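Local coordinates for protein deseasin MCP-01 (Pseudoalteromonas sp., PDB 3VV3) that is a subtilisin-family serine protease that degrades collagen, cutting peptide bonds probably through a Ser-His-Asp charge-relay triad, at residues W13-A27 / S224-S236. Residues are numbered along the deposited sequence; the frame is centred on the assembly and turned at random.
Sequences WGLNNEGQTGGTADA and SIASTDSRDNMSS. With CA (calcium ion), chain D; CA (calcium ion), chain E.
The carbonyl oxygen of S230 is gripped twice, from opposite faces of its plane. T24 N donates to S230 O at 2.8 Å in a nearly straight bond (172°). N17 ND2 donates to S230 O at 3.0 Å in a more bent one (136°). These bonds tie the N-terminal loop of the subtilisin fold to the type I turn D229-D232, which follows strand 222-228 of the central parallel sheet. N17 ND2 also donates to A27 O at 2.9 Å, exactly in its amide plane, while N17 OD1 closes an Asx turn onto G19 N; both ends of the amide are thus engaged and its rotation is fixed. W13 presents one ring face to S230, whose CB makes a CH-pi contact 4.0 Å from the centroid of the six-membered ring. The indole NE1 is held by S252 O. A27 packs its methyl between S230 O and the carboxylate of D232, which is salt-bridged to R318. Toward the second subunit, the R231 chain bends twice, at chi2 and chi3, folding its guanidinium back so that NH1 donates in plane to S230 OG; NH1 is also salt-bridged to D141 of the second subunit. The side chains of T24 and R231 cross at about a right angle, CG of R231 lying 3.8 Å from T24 OG1. The same loop carries D26, whose carboxylate binds two calcium ions, OD1 bridging both; D30 joins D26 at both ions and D28 at one. Water 1, a ligand of one calcium, donates to N17 O at 2.8 Å.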
# COMPACT_ATOMS: atom_id res chain seq x y z
N TRP A 13 -16.97 -8.81 3.92
CA TRP A 13 -16.89 -10.22 4.30
C TRP A 13 -16.28 -10.39 5.70
O TRP A 13 -16.63 -11.30 6.45
CB TRP A 13 -16.11 -11.02 3.26
CG TRP A 13 -14.64 -10.67 3.25
CD1 TRP A 13 -14.00 -9.79 2.43
CD2 TRP A 13 -13.65 -11.21 4.12
NE1 TRP A 13 -12.66 -9.75 2.74
CE2 TRP A 13 -12.42 -10.61 3.77
CE3 TRP A 13 -13.68 -12.15 5.15
CZ2 TRP A 13 -11.23 -10.92 4.43
CZ3 TRP A 13 -12.50 -12.45 5.80
CH2 TRP A 13 -11.29 -11.84 5.44
N GLY A 14 -15.36 -9.49 6.07
CA GLY A 14 -14.70 -9.58 7.36
C GLY A 14 -15.68 -9.49 8.52
O GLY A 14 -15.45 -10.07 9.58
N LEU A 15 -16.75 -8.74 8.32
CA LEU A 15 -17.77 -8.58 9.36
C LEU A 15 -18.78 -9.72 9.30
O LEU A 15 -19.22 -10.26 10.33
CB LEU A 15 -18.50 -7.24 9.21
CG LEU A 15 -17.64 -5.96 9.23
CD1 LEU A 15 -18.53 -4.72 9.16
CD2 LEU A 15 -16.77 -5.92 10.48
N ASN A 16 -19.13 -10.09 8.07
CA ASN A 16 -20.08 -11.18 7.85
C ASN A 16 -19.78 -11.86 6.52
O ASN A 16 -19.87 -11.25 5.46
CB ASN A 16 -21.51 -10.64 7.86
CG ASN A 16 -22.55 -11.74 7.81
OD1 ASN A 16 -23.29 -11.87 6.83
ND2 ASN A 16 -22.61 -12.54 8.86
N ASN A 17 -19.41 -13.14 6.59
CA ASN A 17 -19.00 -13.90 5.42
C ASN A 17 -19.96 -15.07 5.22
O ASN A 17 -20.07 -15.94 6.08
CB ASN A 17 -17.58 -14.43 5.66
CG ASN A 17 -16.92 -14.95 4.39
OD1 ASN A 17 -17.56 -15.12 3.35
ND2 ASN A 17 -15.62 -15.22 4.48
N GLU A 18 -20.68 -15.05 4.11
CA GLU A 18 -21.54 -16.16 3.68
C GLU A 18 -20.99 -16.81 2.42
O GLU A 18 -21.64 -17.60 1.80
CB GLU A 18 -22.94 -15.71 3.35
CG GLU A 18 -23.41 -14.59 4.19
CD GLU A 18 -24.33 -15.02 5.28
OE1 GLU A 18 -24.11 -16.11 5.76
OE2 GLU A 18 -25.23 -14.25 5.64
N GLY A 19 -19.75 -16.49 2.11
CA GLY A 19 -19.13 -16.97 0.89
C GLY A 19 -19.38 -16.06 -0.30
O GLY A 19 -19.03 -16.39 -1.43
N GLN A 20 -19.96 -14.89 -0.03
CA GLN A 20 -20.41 -14.01 -1.10
C GLN A 20 -19.30 -13.29 -1.86
O GLN A 20 -19.56 -12.72 -2.92
CB GLN A 20 -21.46 -13.00 -0.60
CG GLN A 20 -20.91 -11.82 0.19
CD GLN A 20 -20.63 -12.14 1.65
OE1 GLN A 20 -20.60 -13.31 2.05
NE2 GLN A 20 -20.40 -11.10 2.45
N THR A 21 -18.08 -13.31 -1.33
CA THR A 21 -16.94 -12.76 -2.07
C THR A 21 -16.06 -13.88 -2.61
O THR A 21 -14.93 -13.65 -3.03
CB THR A 21 -16.09 -11.78 -1.23
OG1 THR A 21 -15.35 -12.50 -0.24
CG2 THR A 21 -16.98 -10.74 -0.56
N GLY A 22 -16.58 -15.10 -2.60
CA GLY A 22 -15.87 -16.25 -3.14
C GLY A 22 -15.06 -17.02 -2.12
O GLY A 22 -14.27 -17.89 -2.49
N GLY A 23 -15.26 -16.71 -0.85
CA GLY A 23 -14.53 -17.38 0.21
C GLY A 23 -15.33 -18.45 0.93
O GLY A 23 -16.20 -19.10 0.34
N THR A 24 -15.03 -18.64 2.20
CA THR A 24 -15.64 -19.70 2.99
C THR A 24 -16.63 -19.10 3.97
O THR A 24 -16.29 -18.18 4.70
CB THR A 24 -14.58 -20.46 3.79
OG1 THR A 24 -13.58 -20.97 2.89
CG2 THR A 24 -15.21 -21.61 4.57
N ALA A 25 -17.86 -19.62 3.97
CA ALA A 25 -18.86 -19.12 4.91
C ALA A 25 -18.35 -19.19 6.35
O ALA A 25 -17.72 -20.18 6.75
CB ALA A 25 -20.19 -19.89 4.75
N ASP A 26 -18.60 -18.13 7.10
CA ASP A 26 -18.23 -17.99 8.52
C ASP A 26 -16.75 -17.69 8.80
O ASP A 26 -16.33 -17.68 9.96
CB ASP A 26 -18.70 -19.16 9.38
CG ASP A 26 -18.87 -18.75 10.84
OD1 ASP A 26 -19.35 -17.63 11.07
OD2 ASP A 26 -18.51 -19.53 11.74
N ALA A 27 -15.97 -17.45 7.75
CA ALA A 27 -14.63 -16.92 7.92
C ALA A 27 -14.79 -15.42 8.11
O ALA A 27 -14.68 -14.64 7.17
CB ALA A 27 -13.76 -17.22 6.71
N SER A 224 -0.11 -7.10 18.29
CA SER A 224 0.42 -7.17 16.92
C SER A 224 -0.43 -8.09 16.07
O SER A 224 -0.66 -9.24 16.44
CB SER A 224 1.87 -7.68 16.89
OG SER A 224 2.72 -6.80 17.59
N ILE A 225 -0.86 -7.59 14.91
CA ILE A 225 -1.91 -8.26 14.15
C ILE A 225 -1.48 -8.73 12.76
O ILE A 225 -1.00 -7.93 11.95
CB ILE A 225 -3.14 -7.33 14.03
CG1 ILE A 225 -3.62 -6.90 15.43
CG2 ILE A 225 -4.24 -8.00 13.23
CD1 ILE A 225 -3.87 -8.07 16.37
N ALA A 226 -1.65 -10.02 12.49
CA ALA A 226 -1.45 -10.57 11.15
C ALA A 226 -2.77 -10.49 10.40
O ALA A 226 -3.84 -10.34 11.01
CB ALA A 226 -0.96 -12.03 11.22
N SER A 227 -2.71 -10.62 9.08
CA SER A 227 -3.89 -10.52 8.23
C SER A 227 -4.40 -11.90 7.79
O SER A 227 -3.62 -12.80 7.49
CB SER A 227 -3.58 -9.68 6.99
OG SER A 227 -4.68 -9.67 6.10
N THR A 228 -5.73 -12.03 7.75
CA THR A 228 -6.38 -13.24 7.23
C THR A 228 -7.28 -12.89 6.05
O THR A 228 -7.63 -11.72 5.84
CB THR A 228 -7.21 -13.95 8.32
OG1 THR A 228 -8.25 -13.08 8.80
CG2 THR A 228 -6.32 -14.35 9.49
N ASP A 229 -7.67 -13.91 5.29
CA ASP A 229 -8.49 -13.71 4.11
C ASP A 229 -9.88 -14.36 4.21
O ASP A 229 -10.25 -14.91 5.26
CB ASP A 229 -7.76 -14.17 2.83
CG ASP A 229 -7.55 -15.68 2.78
OD1 ASP A 229 -8.28 -16.44 3.45
OD2 ASP A 229 -6.63 -16.12 2.04
N SER A 230 -10.63 -14.29 3.12
CA SER A 230 -12.02 -14.74 3.14
C SER A 230 -12.17 -16.26 3.24
O SER A 230 -13.29 -16.76 3.36
CB SER A 230 -12.75 -14.25 1.89
OG SER A 230 -12.18 -14.83 0.73
N ARG A 231 -11.06 -16.99 3.14
CA ARG A 231 -11.07 -18.44 3.34
C ARG A 231 -10.51 -18.80 4.72
O ARG A 231 -10.29 -19.97 5.03
CB ARG A 231 -10.27 -19.16 2.25
CG ARG A 231 -10.91 -19.14 0.87
CD ARG A 231 -10.72 -17.79 0.19
NE ARG A 231 -9.37 -17.64 -0.37
CZ ARG A 231 -8.79 -16.47 -0.60
NH1 ARG A 231 -9.42 -15.35 -0.30
NH2 ARG A 231 -7.57 -16.43 -1.12
N ASP A 232 -10.28 -17.78 5.54
CA ASP A 232 -9.63 -17.95 6.84
C ASP A 232 -8.18 -18.45 6.74
O ASP A 232 -7.64 -18.94 7.73
CB ASP A 232 -10.46 -18.83 7.79
CG ASP A 232 -11.18 -18.02 8.87
OD1 ASP A 232 -10.94 -16.79 8.98
OD2 ASP A 232 -12.01 -18.60 9.61
N ASN A 233 -7.55 -18.31 5.57
CA ASN A 233 -6.11 -18.54 5.47
C ASN A 233 -5.42 -17.36 6.12
O ASN A 233 -6.03 -16.30 6.29
CB ASN A 233 -5.60 -18.53 4.02
CG ASN A 233 -6.30 -19.54 3.12
OD1 ASN A 233 -6.49 -20.70 3.47
ND2 ASN A 233 -6.65 -19.08 1.90
N MET A 234 -4.14 -17.50 6.43
CA MET A 234 -3.34 -16.30 6.65
C MET A 234 -3.11 -15.69 5.28
O MET A 234 -2.76 -16.39 4.32
CB MET A 234 -2.01 -16.62 7.34
CG MET A 234 -1.14 -15.39 7.56
SD MET A 234 0.28 -15.68 8.62
CE MET A 234 1.34 -16.63 7.53
N SER A 235 -3.36 -14.39 5.16
CA SER A 235 -3.22 -13.70 3.89
C SER A 235 -1.83 -13.98 3.34
O SER A 235 -0.87 -13.97 4.09
CB SER A 235 -3.41 -12.20 4.08
OG SER A 235 -4.68 -11.93 4.66
N SER A 236 -1.72 -14.22 2.04
CA SER A 236 -0.41 -14.59 1.49
C SER A 236 0.68 -13.56 1.76
O SER A 236 1.84 -13.93 1.91
CB SER A 236 -0.50 -14.91 -0.00
OG SER A 236 -1.21 -13.91 -0.70
CA CA D . -20.27 -15.55 10.75
CA CA E . -19.02 -17.83 13.52
O HOH W 1 -21.19 -16.09 8.69
O HOH W 2 -12.54 -14.33 -1.87
O HOH W 3 -11.58 -22.34 3.98
O HOH W 4 -22.35 -16.21 11.54
O HOH W 5 -21.34 -13.23 11.09
O HOH W 6 -21.26 -18.01 13.59
O HOH W 7 -19.61 -19.62 15.15